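Local structure of regulator of Ty1 transposition protein 107 (Saccharomyces cerevisiae, 3T7I) at residues A[22-27]-A[49-54]; A[123-128]-A[237-242]; A[172-177]-A[209-214]; A[225-230]-A[247-252]. The protein probably serves DNA damage repair, its C-terminal tandem BRCT repeats interacting with phosphorylated histone H2A. All blocks are in the same frame, centred on the assembly; numbering follows the deposited sequence.

Contact 1. Residues A[22-27]-A[49-54]; sequences DLKAVC and KIFDNI
K24 and A25 pair with K49 and I50 in a short parallel ladder at the edge of a four-stranded parallel sheet, where strand 48-50 is the outermost strand on its side. Three backbone bonds stitch the two strands together. K49 N gives its hydrogen to L23 O at 2.9 Å, A25 N to K49 O, also at 2.9 Å, and F51 N to A25 O at 2.8 Å; the first two are almost straight.

Beyond F51 N the direct backbone pairing ends and side chains carry the contact. The torsion of F51 (chi1 -60°) turns CG away from its own carbonyl carbon, and the ring swings back along strand 23-27. A25 O then meets the ring at its edge, in plane, 3.5 Å from F51 CD2, while K24 CB approaches CE2 obliquely and the methylene CE of K49 lies over one face toward the rim. K24 itself bends off, and its NZ bonds to K59 O. Further along, V26 CG1 rests against I54 CG1 at 4.0 Å.

Where the strands part, a water takes over from direct pairing: it accepts from C27 N at 2.8 Å and donates to F51 O at 2.8 Å. Nearby, K73 holds D52 O. On the inner side A25 and L23 press on C62 of strand 62-64, the next strand of the sheet. Strand 23-27, helix 37-45 and strand 48-50 together form a beta-alpha-beta crossover, the opening unit of the BRCT fold with its 2-1-3-4 strand order.

Contact 2. Residues A[123-128]-A[237-242]; sequences ESIISK and FHLNVD
I125 puts CG2 anti to its backbone N and CG1 anti to its carbonyl carbon (chi1 -75°), which aims two carbons at F237 O; K128, bent at chi3 (75°) and chi4 (85°), folds its chain beside L239. Both reach the Schellman motif that closes helix 229-237, where L239 takes a positive phi as the chain leaves the last turn. In this tandem BRCT protein the contact thus sets helix 123-126 against the C-terminal end of a helix more than a hundred residues later.

No hydrogen bond crosses between the segments; the fit is made of carbon against carbon and carbon against carbonyl oxygen. I125 CG2 and CD1 each stand 3.5 Å from F237 O, and CD1 also comes obliquely to the H238 ring, whose ND1 is bonded to E234 O. In return L239 pushes CD1 to within 3.4 Å of I125 O, an oxygen that already accepts from K128 N. The side chains of K128 and L239 run past each other in opposite directions, with K128 CB 3.9 Å from L239 CD1.

On its own side the short helix is tied by S127 OG, which reaches S124 O from above the carbonyl plane. F114 of the second subunit packs on S127 and K128. At the outer end of the lysine, CE lies 3.3 Å from L239 O, the oxygen that accepts a hydrogen bond from R138 NH2.

Contact 3. Residues A[172-177]-A[209-214]; sequences LRSKKC and KKFTKM. Unlike the reference sequence in segment 209-214: M214 (reference Leu).
The F211 ring receives C177 SG at its edge, in plane: the sulfur stands 5.2 Å from the ring centroid and 83° off the normal, a Cys sulfur-aromatic contact. L172 CD1 and S174 OG come to the same end of the ring obliquely, L172 CD1 closing to 3.6 Å from CZ and its side chain arriving from the direction opposite to the phenylalanine's. The hydroxyl of S174, buried against this carbon rim, has no hydrogen-bonding partner in the model.

K210 and M214 reach the loop on the same side of the ring. K210, with CG anti to its backbone N (chi1 -176°), stays extended until a bend at its last torsion sets NZ 3.3 Å from C177 CB and CE 3.6 Å from K175 O, close packing without a hydrogen bond. M214, a selenomethionine where the reference protein has leucine, bends at its last torsion so that CE touches C177 O at 3.3 Å. Replacing F211 by an alanine would probably open a gap between L172 and C177 and leave the sulfur without its aromatic neighbour.

The loop itself is sharply shaped, with a cis peptide bond before K175 and an inverse gamma turn centred on K176. Behind the ring, V147, L200 and V202 supply the sheet surface. The contact closes helix 205-218 over the end of strand 168-172, and that helix is the crossover between parallel strands 198-202 and 224-228 in this BRCT alpha/beta fold.

Contact 4. Residues A[225-230]-A[247-252]; sequences LIVEWN and KNVLYQ
L225 and V227 meet V249 on one face of an antiparallel strand pair, with L225 CD1 4.0 Å from V249 CG1, while on the other face I226 CD1 reaches obliquely to the Y251 ring, 4.1 Å from CD2. T212 of helix 205-218 packs on both I226 and Y251.

The strands run at 175°, but their register slips between I226 and V227. I226 O takes two donors, L250 N at 2.8 Å and Y251 N at 3.1 Å, and I226 N returns a bond to Y251 O. The extra residue throws L250 toward E228, where the two side chains cross at about a right angle and L250 CD2 comes within 3.3 Å of E228 CG.

Outward from there the contact turns polar. E228 N bonds to N248 O at 3.0 Å, and the N248 amide then works in both roles. Its ND2 donates to the anti side of E228 OE1 at 2.8 Å, 29° out of the carboxylate plane; its OD1 accepts from N230 ND2, also at 2.8 Å, though this donor sits above the carbonyl plane and the bond is bent (139° at the hydrogen). OD1 of N230 is in turn bonded to R70 NH2. A leucine at N248 would probably leave E228 OE1 and N230 ND2 without these mates and set the E228 carboxylate freer to turn.

Strand 249-253 is an edge strand of the sheet within this chain, joined antiparallel to a sheet otherwise parallel; its pairing with strand 224-228 through a classic beta bulge completes the five-stranded sheet of this BRCT repeat.

How the contacts relate
Contacts 1, 3 and 4 are partly buried, whereas contact 2 lies at the surface. Contacts 1 and 4 both pair strands at the edge of a sheet, one parallel and regular, the other antiparallel and bulged, with centres about 33 Å apart. Backbone bonds dominate contact 1; contact 4 adds a side-chain network of glutamate and asparagines. Contacts 2 and 3 have no hydrogen bond between their segments, and contact 3 is an aromatic and sulfur cluster. Contacts 3 and 4 touch: helix 205-218 of contact 3 packs on the strands of contact 4, T212 OG1 lying 3.7 Å from Y251 CD2. Contact 2 lies at the C-terminal end of helix 229-237, whose first turn includes N230 of contact 4.

Contact 1. Residues A[22-27]-A[49-54]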
# COMPACT_ATOMS: atom_id res chain seq x y z
N ASP A 22 -1.98 8.28 -10.84
CA ASP A 22 -0.93 8.81 -9.99
C ASP A 22 0.26 7.84 -9.88
O ASP A 22 0.63 7.41 -8.78
CB ASP A 22 -1.49 9.15 -8.61
CG ASP A 22 -0.48 9.86 -7.72
OD1 ASP A 22 0.40 10.58 -8.24
OD2 ASP A 22 -0.58 9.68 -6.49
N LEU A 23 0.86 7.51 -11.02
CA LEU A 23 2.02 6.64 -11.04
C LEU A 23 3.25 7.44 -11.43
O LEU A 23 3.28 8.10 -12.47
CB LEU A 23 1.86 5.47 -12.01
CG LEU A 23 0.64 4.56 -11.83
CD1 LEU A 23 0.61 3.47 -12.90
CD2 LEU A 23 0.63 3.95 -10.43
N LYS A 24 4.26 7.34 -10.58
CA LYS A 24 5.58 7.89 -10.86
C LYS A 24 6.48 6.68 -10.94
O LYS A 24 6.89 6.12 -9.93
CB LYS A 24 6.00 8.80 -9.73
CG LYS A 24 5.04 9.99 -9.54
CD LYS A 24 5.20 10.61 -8.15
CE LYS A 24 4.44 9.80 -7.11
NZ LYS A 24 4.82 10.16 -5.70
N ALA A 25 6.76 6.26 -12.18
CA ALA A 25 7.35 4.96 -12.42
C ALA A 25 8.72 5.03 -13.09
O ALA A 25 9.09 6.03 -13.72
CB ALA A 25 6.41 4.12 -13.27
N VAL A 26 9.48 3.94 -12.94
CA VAL A 26 10.60 3.66 -13.81
C VAL A 26 10.29 2.30 -14.43
O VAL A 26 9.39 1.59 -13.98
CB VAL A 26 11.96 3.64 -13.06
CG1 VAL A 26 12.39 5.08 -12.69
CG2 VAL A 26 11.88 2.76 -11.82
N CYS A 27 11.02 1.94 -15.48
CA CYS A 27 10.81 0.65 -16.10
C CYS A 27 12.14 -0.06 -16.26
O CYS A 27 13.19 0.58 -16.32
CB CYS A 27 10.13 0.80 -17.46
SG CYS A 27 11.16 1.65 -18.64
N LYS A 49 3.61 9.07 -15.20
CA LYS A 49 4.90 9.49 -15.73
C LYS A 49 5.97 8.42 -15.54
O LYS A 49 6.11 7.86 -14.45
CB LYS A 49 5.39 10.79 -15.10
CG LYS A 49 6.75 11.21 -15.65
CD LYS A 49 7.17 12.63 -15.27
CE LYS A 49 8.58 12.92 -15.82
NZ LYS A 49 9.11 14.27 -15.44
N ILE A 50 6.72 8.16 -16.60
CA ILE A 50 7.85 7.23 -16.54
C ILE A 50 9.17 7.99 -16.63
O ILE A 50 9.49 8.56 -17.67
CB ILE A 50 7.80 6.20 -17.67
CG1 ILE A 50 6.50 5.40 -17.59
CG2 ILE A 50 9.00 5.27 -17.56
CD1 ILE A 50 6.31 4.43 -18.70
N PHE A 51 9.90 7.99 -15.53
CA PHE A 51 11.18 8.65 -15.42
C PHE A 51 12.25 7.72 -15.97
O PHE A 51 12.09 6.49 -15.93
CB PHE A 51 11.47 8.98 -13.96
CG PHE A 51 10.45 9.88 -13.33
CD1 PHE A 51 10.76 11.20 -13.06
CD2 PHE A 51 9.19 9.41 -13.01
CE1 PHE A 51 9.82 12.05 -12.49
CE2 PHE A 51 8.25 10.24 -12.44
CZ PHE A 51 8.57 11.57 -12.17
N ASP A 52 13.32 8.31 -16.50
CA ASP A 52 14.43 7.57 -17.11
C ASP A 52 15.40 7.05 -16.06
O ASP A 52 16.07 6.02 -16.27
CB ASP A 52 15.19 8.47 -18.10
CG ASP A 52 14.52 8.55 -19.45
OD1 ASP A 52 13.87 7.56 -19.85
OD2 ASP A 52 14.65 9.60 -20.11
N ASN A 53 15.50 7.77 -14.95
CA ASN A 53 16.38 7.38 -13.86
C ASN A 53 15.70 7.54 -12.50
O ASN A 53 14.64 8.15 -12.40
CB ASN A 53 17.68 8.18 -13.91
CG ASN A 53 18.46 7.95 -15.19
OD1 ASN A 53 18.65 8.86 -15.99
ND2 ASN A 53 18.90 6.71 -15.39
N ILE A 54 16.32 6.99 -11.47
CA ILE A 54 15.78 7.05 -10.12
C ILE A 54 16.35 8.23 -9.34
O ILE A 54 17.57 8.34 -9.13
CB ILE A 54 16.04 5.77 -9.33
CG1 ILE A 54 15.28 4.60 -9.97
CG2 ILE A 54 15.61 5.95 -7.86
CD1 ILE A 54 15.59 3.24 -9.33
O HOH W 1 12.87 3.86 -16.30

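Contact 2. Residues A[123-128]-A[237-242]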
# COMPACT_ATOMS: atom_id res chain seq x y z
N GLU A 123 2.24 -9.44 -2.37
CA GLU A 123 1.73 -8.17 -1.91
C GLU A 123 2.15 -7.88 -0.47
O GLU A 123 2.33 -6.71 -0.10
CB GLU A 123 0.21 -8.15 -2.04
CG GLU A 123 -0.40 -6.76 -2.13
CD GLU A 123 -1.80 -6.79 -2.71
OE1 GLU A 123 -2.28 -7.88 -3.09
OE2 GLU A 123 -2.43 -5.72 -2.80
N SER A 124 2.31 -8.93 0.33
CA SER A 124 2.81 -8.74 1.68
C SER A 124 4.27 -8.26 1.67
O SER A 124 4.71 -7.61 2.60
CB SER A 124 2.68 -10.02 2.51
OG SER A 124 3.63 -10.99 2.11
N ILE A 125 5.00 -8.58 0.60
CA ILE A 125 6.37 -8.11 0.47
C ILE A 125 6.38 -6.63 0.13
O ILE A 125 7.03 -5.84 0.81
CB ILE A 125 7.16 -8.88 -0.60
CG1 ILE A 125 7.53 -10.26 -0.08
CG2 ILE A 125 8.41 -8.12 -0.98
CD1 ILE A 125 8.09 -11.17 -1.17
N ILE A 126 5.64 -6.26 -0.91
CA ILE A 126 5.51 -4.87 -1.31
C ILE A 126 5.04 -3.96 -0.17
O ILE A 126 5.50 -2.82 -0.05
CB ILE A 126 4.57 -4.73 -2.51
CG1 ILE A 126 5.21 -5.39 -3.73
CG2 ILE A 126 4.28 -3.27 -2.81
N SER A 127 4.13 -4.44 0.68
CA SER A 127 3.67 -3.63 1.80
C SER A 127 4.76 -3.32 2.85
O SER A 127 4.63 -2.38 3.61
CB SER A 127 2.40 -4.22 2.44
OG SER A 127 2.67 -5.42 3.13
N LYS A 128 5.86 -4.08 2.86
CA LYS A 128 6.96 -3.76 3.77
C LYS A 128 7.62 -2.44 3.41
O LYS A 128 8.32 -1.84 4.23
CB LYS A 128 8.00 -4.89 3.81
CG LYS A 128 7.49 -6.19 4.47
CD LYS A 128 8.64 -7.05 4.96
CE LYS A 128 9.27 -6.51 6.23
NZ LYS A 128 8.54 -6.96 7.45
N PHE A 237 14.63 -8.98 -2.29
CA PHE A 237 13.42 -9.57 -2.86
C PHE A 237 12.36 -9.90 -1.83
O PHE A 237 11.17 -9.92 -2.14
CB PHE A 237 13.76 -10.84 -3.66
CG PHE A 237 14.36 -10.56 -4.99
CD1 PHE A 237 14.17 -9.35 -5.60
CD2 PHE A 237 15.12 -11.52 -5.63
CE1 PHE A 237 14.72 -9.09 -6.83
CE2 PHE A 237 15.67 -11.28 -6.87
CZ PHE A 237 15.47 -10.05 -7.46
N HIS A 238 12.77 -10.17 -0.60
CA HIS A 238 11.79 -10.49 0.44
C HIS A 238 11.62 -9.35 1.42
O HIS A 238 10.86 -9.47 2.38
CB HIS A 238 12.21 -11.74 1.20
CG HIS A 238 12.13 -12.98 0.37
ND1 HIS A 238 13.19 -13.45 -0.37
CD2 HIS A 238 11.10 -13.84 0.16
CE1 HIS A 238 12.82 -14.55 -1.00
NE2 HIS A 238 11.56 -14.81 -0.70
N LEU A 239 12.35 -8.27 1.18
CA LEU A 239 12.46 -7.17 2.14
C LEU A 239 12.61 -7.68 3.58
O LEU A 239 12.04 -7.11 4.53
CB LEU A 239 11.29 -6.21 2.00
CG LEU A 239 11.36 -5.41 0.71
CD1 LEU A 239 10.13 -4.50 0.60
CD2 LEU A 239 12.67 -4.60 0.69
N ASN A 240 13.37 -8.74 3.74
CA ASN A 240 13.69 -9.27 5.05
C ASN A 240 15.00 -10.04 5.03
O ASN A 240 15.24 -10.86 4.15
CB ASN A 240 12.57 -10.19 5.57
CG ASN A 240 12.76 -10.58 7.04
OD1 ASN A 240 12.79 -9.71 7.92
ND2 ASN A 240 12.90 -11.87 7.30
N VAL A 241 15.87 -9.76 5.99
CA VAL A 241 17.06 -10.56 6.21
C VAL A 241 16.69 -11.59 7.25
O VAL A 241 16.41 -11.24 8.40
CB VAL A 241 18.22 -9.72 6.77
CG1 VAL A 241 19.39 -10.62 7.12
CG2 VAL A 241 18.64 -8.63 5.81
N ASP A 242 16.66 -12.85 6.84
CA ASP A 242 16.33 -13.92 7.76
C ASP A 242 17.63 -14.54 8.30
O ASP A 242 18.28 -15.34 7.63
CB ASP A 242 15.52 -14.99 7.03
CG ASP A 242 15.11 -16.14 7.92
OD1 ASP A 242 15.11 -15.96 9.17
OD2 ASP A 242 14.80 -17.22 7.38

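Contact 3. Residues A[172-177]-A[209-214]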
# COMPACT_ATOMS: atom_id res chain seq x y z
N LEU A 172 37.14 -3.74 -0.67
CA LEU A 172 38.41 -4.37 -0.35
C LEU A 172 39.14 -4.78 -1.62
O LEU A 172 38.56 -5.40 -2.52
CB LEU A 172 38.21 -5.61 0.53
CG LEU A 172 37.50 -5.46 1.88
CD1 LEU A 172 37.27 -6.83 2.49
CD2 LEU A 172 38.30 -4.60 2.81
N ARG A 173 40.42 -4.44 -1.68
CA ARG A 173 41.29 -4.99 -2.71
C ARG A 173 41.82 -6.34 -2.23
O ARG A 173 42.56 -6.40 -1.25
CB ARG A 173 42.47 -4.05 -2.96
CG ARG A 173 42.09 -2.58 -3.07
CD ARG A 173 43.18 -1.70 -2.47
NE ARG A 173 43.60 -2.20 -1.17
CZ ARG A 173 44.87 -2.43 -0.82
NH1 ARG A 173 45.85 -2.19 -1.68
NH2 ARG A 173 45.15 -2.88 0.39
N SER A 174 41.40 -7.42 -2.88
CA SER A 174 42.13 -8.69 -2.81
C SER A 174 43.13 -8.65 -3.97
O SER A 174 42.86 -8.03 -5.00
CB SER A 174 41.18 -9.89 -2.94
OG SER A 174 40.45 -10.16 -1.74
N LYS A 175 44.29 -9.28 -3.81
CA LYS A 175 44.62 -10.01 -2.59
C LYS A 175 45.55 -9.22 -1.67
O LYS A 175 45.74 -9.60 -0.51
CB LYS A 175 45.26 -11.36 -2.93
CG LYS A 175 44.36 -12.30 -3.72
CD LYS A 175 44.95 -13.69 -3.83
CE LYS A 175 44.07 -14.61 -4.67
NZ LYS A 175 44.57 -16.01 -4.67
N LYS A 176 46.12 -8.13 -2.18
CA LYS A 176 46.98 -7.29 -1.34
C LYS A 176 46.12 -6.54 -0.34
O LYS A 176 45.77 -5.38 -0.54
CB LYS A 176 47.81 -6.32 -2.17
CG LYS A 176 48.77 -5.51 -1.31
CD LYS A 176 49.62 -4.55 -2.13
CE LYS A 176 50.69 -3.90 -1.27
NZ LYS A 176 51.52 -4.91 -0.56
N CYS A 177 45.80 -7.22 0.75
CA CYS A 177 44.78 -6.77 1.68
C CYS A 177 45.20 -7.10 3.09
O CYS A 177 45.68 -8.20 3.35
CB CYS A 177 43.48 -7.50 1.36
SG CYS A 177 42.11 -7.06 2.41
N LYS A 209 38.06 -18.25 3.37
CA LYS A 209 39.18 -18.73 4.17
C LYS A 209 40.10 -17.57 4.61
O LYS A 209 40.43 -17.44 5.79
CB LYS A 209 39.96 -19.75 3.33
CG LYS A 209 40.82 -20.73 4.11
CD LYS A 209 41.19 -21.91 3.21
CE LYS A 209 42.59 -22.43 3.48
NZ LYS A 209 43.03 -23.39 2.43
N LYS A 210 40.50 -16.73 3.65
CA LYS A 210 41.37 -15.59 3.91
C LYS A 210 40.84 -14.63 5.00
O LYS A 210 41.55 -14.29 5.94
CB LYS A 210 41.62 -14.82 2.61
CG LYS A 210 42.59 -13.65 2.73
CD LYS A 210 42.83 -13.05 1.36
CE LYS A 210 43.91 -11.98 1.39
NZ LYS A 210 43.47 -10.70 2.02
N PHE A 211 39.59 -14.20 4.87
CA PHE A 211 39.06 -13.22 5.79
C PHE A 211 38.78 -13.80 7.16
O PHE A 211 38.93 -13.11 8.17
CB PHE A 211 37.86 -12.49 5.20
CG PHE A 211 38.23 -11.60 4.05
CD1 PHE A 211 39.10 -10.55 4.25
CD2 PHE A 211 37.73 -11.83 2.79
CE1 PHE A 211 39.47 -9.73 3.20
CE2 PHE A 211 38.09 -11.02 1.73
CZ PHE A 211 38.96 -9.97 1.93
N THR A 212 38.39 -15.07 7.21
CA THR A 212 38.25 -15.75 8.49
C THR A 212 39.59 -15.79 9.22
O THR A 212 39.70 -15.40 10.40
CB THR A 212 37.74 -17.18 8.28
OG1 THR A 212 36.49 -17.13 7.58
CG2 THR A 212 37.54 -17.89 9.61
N LYS A 213 40.63 -16.24 8.52
CA LYS A 213 41.94 -16.37 9.13
C LYS A 213 42.35 -15.01 9.67
O LYS A 213 42.72 -14.87 10.84
CB LYS A 213 42.96 -16.84 8.08
CG LYS A 213 44.35 -17.12 8.65
CD LYS A 213 45.35 -17.45 7.53
CE LYS A 213 46.54 -18.21 8.08
NZ LYS A 213 46.14 -19.55 8.57
N MSE A 214 42.24 -14.01 8.80
CA MSE A 214 42.66 -12.66 9.11
C MSE A 214 41.95 -12.05 10.32
O MSE A 214 42.60 -11.50 11.22
CB MSE A 214 42.45 -11.80 7.86
CG MSE A 214 42.86 -10.36 7.98
SE MSE A 214 42.45 -9.39 6.31
CE MSE A 214 43.75 -10.24 5.11

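Contact 4. Residues A[225-230]-A[247-252]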
# COMPACT_ATOMS: atom_id res chain seq x y z
N LEU A 225 30.29 -12.37 9.71
CA LEU A 225 29.32 -12.88 8.77
C LEU A 225 29.84 -12.64 7.37
O LEU A 225 30.13 -11.51 6.97
CB LEU A 225 27.96 -12.20 8.96
CG LEU A 225 26.92 -12.50 7.89
CD1 LEU A 225 26.49 -13.98 7.92
CD2 LEU A 225 25.71 -11.57 8.06
N ILE A 226 29.99 -13.73 6.63
CA ILE A 226 30.50 -13.66 5.28
C ILE A 226 29.47 -14.26 4.35
O ILE A 226 29.08 -15.41 4.53
CB ILE A 226 31.82 -14.43 5.15
CG1 ILE A 226 32.81 -13.96 6.22
CG2 ILE A 226 32.38 -14.30 3.75
CD1 ILE A 226 34.22 -14.55 6.06
N VAL A 227 29.04 -13.49 3.36
CA VAL A 227 27.97 -13.95 2.48
C VAL A 227 28.26 -13.68 1.01
O VAL A 227 29.19 -12.95 0.67
CB VAL A 227 26.63 -13.27 2.82
CG1 VAL A 227 26.22 -13.55 4.26
CG2 VAL A 227 26.74 -11.78 2.58
N GLU A 228 27.44 -14.28 0.15
CA GLU A 228 27.52 -14.03 -1.28
C GLU A 228 26.61 -12.87 -1.64
O GLU A 228 25.71 -12.52 -0.87
CB GLU A 228 27.08 -15.27 -2.07
CG GLU A 228 27.26 -16.58 -1.33
CD GLU A 228 26.91 -17.77 -2.19
OE1 GLU A 228 25.75 -18.25 -2.08
OE2 GLU A 228 27.79 -18.21 -2.97
N TRP A 229 26.85 -12.25 -2.79
CA TRP A 229 25.98 -11.18 -3.25
C TRP A 229 24.52 -11.63 -3.23
O TRP A 229 23.63 -10.86 -2.88
CB TRP A 229 26.38 -10.71 -4.66
CG TRP A 229 25.40 -9.73 -5.30
CD1 TRP A 229 24.78 -9.87 -6.51
CD2 TRP A 229 24.91 -8.50 -4.74
NE1 TRP A 229 23.95 -8.79 -6.75
CE2 TRP A 229 24.01 -7.94 -5.67
CE3 TRP A 229 25.15 -7.82 -3.54
CZ2 TRP A 229 23.35 -6.73 -5.45
CZ3 TRP A 229 24.49 -6.63 -3.31
CH2 TRP A 229 23.61 -6.09 -4.26
N ASN A 230 24.27 -12.88 -3.61
CA ASN A 230 22.90 -13.36 -3.69
C ASN A 230 22.18 -13.34 -2.34
O ASN A 230 20.95 -13.34 -2.29
CB ASN A 230 22.85 -14.76 -4.33
CG ASN A 230 21.45 -15.18 -4.70
OD1 ASN A 230 20.88 -14.69 -5.67
ND2 ASN A 230 20.88 -16.10 -3.93
N LYS A 247 21.12 -20.12 3.79
CA LYS A 247 21.23 -19.96 2.34
C LYS A 247 22.05 -18.70 1.96
O LYS A 247 21.79 -17.61 2.46
CB LYS A 247 19.84 -19.90 1.70
CG LYS A 247 19.85 -19.98 0.19
CD LYS A 247 20.81 -21.06 -0.27
CE LYS A 247 20.25 -21.83 -1.45
NZ LYS A 247 20.92 -23.16 -1.57
N ASN A 248 23.04 -18.88 1.10
CA ASN A 248 23.89 -17.79 0.61
C ASN A 248 24.86 -17.27 1.67
O ASN A 248 25.59 -16.31 1.44
CB ASN A 248 23.03 -16.65 0.02
CG ASN A 248 22.27 -17.09 -1.21
OD1 ASN A 248 21.05 -17.00 -1.28
ND2 ASN A 248 23.00 -17.61 -2.19
N VAL A 249 24.86 -17.91 2.83
CA VAL A 249 25.85 -17.64 3.88
C VAL A 249 27.06 -18.57 3.71
O VAL A 249 26.91 -19.79 3.60
CB VAL A 249 25.25 -17.85 5.27
CG1 VAL A 249 26.31 -17.70 6.34
CG2 VAL A 249 24.09 -16.86 5.51
N LEU A 250 28.26 -17.99 3.68
CA LEU A 250 29.47 -18.77 3.46
C LEU A 250 30.15 -19.06 4.78
O LEU A 250 30.77 -20.10 4.95
CB LEU A 250 30.44 -18.04 2.53
CG LEU A 250 30.30 -18.25 1.01
CD1 LEU A 250 29.19 -19.21 0.65
CD2 LEU A 250 30.10 -16.93 0.33
N TYR A 251 30.04 -18.14 5.72
CA TYR A 251 30.61 -18.35 7.03
C TYR A 251 29.93 -17.41 8.00
O TYR A 251 29.59 -16.28 7.65
CB TYR A 251 32.13 -18.08 7.00
CG TYR A 251 32.82 -18.21 8.35
CD1 TYR A 251 33.16 -19.46 8.87
CD2 TYR A 251 33.13 -17.09 9.09
CE1 TYR A 251 33.79 -19.57 10.11
CE2 TYR A 251 33.76 -17.19 10.32
CZ TYR A 251 34.08 -18.43 10.82
OH TYR A 251 34.71 -18.50 12.05
N GLN A 252 29.71 -17.89 9.22
CA GLN A 252 29.30 -17.01 10.29
C GLN A 252 29.78 -17.52 11.64
O GLN A 252 29.88 -18.72 11.87
CB GLN A 252 27.79 -16.80 10.31
CG GLN A 252 27.01 -18.04 10.62
CD GLN A 252 25.51 -17.81 10.54
OE1 GLN A 252 24.81 -18.47 9.76
NE2 GLN A 252 25.01 -16.88 11.34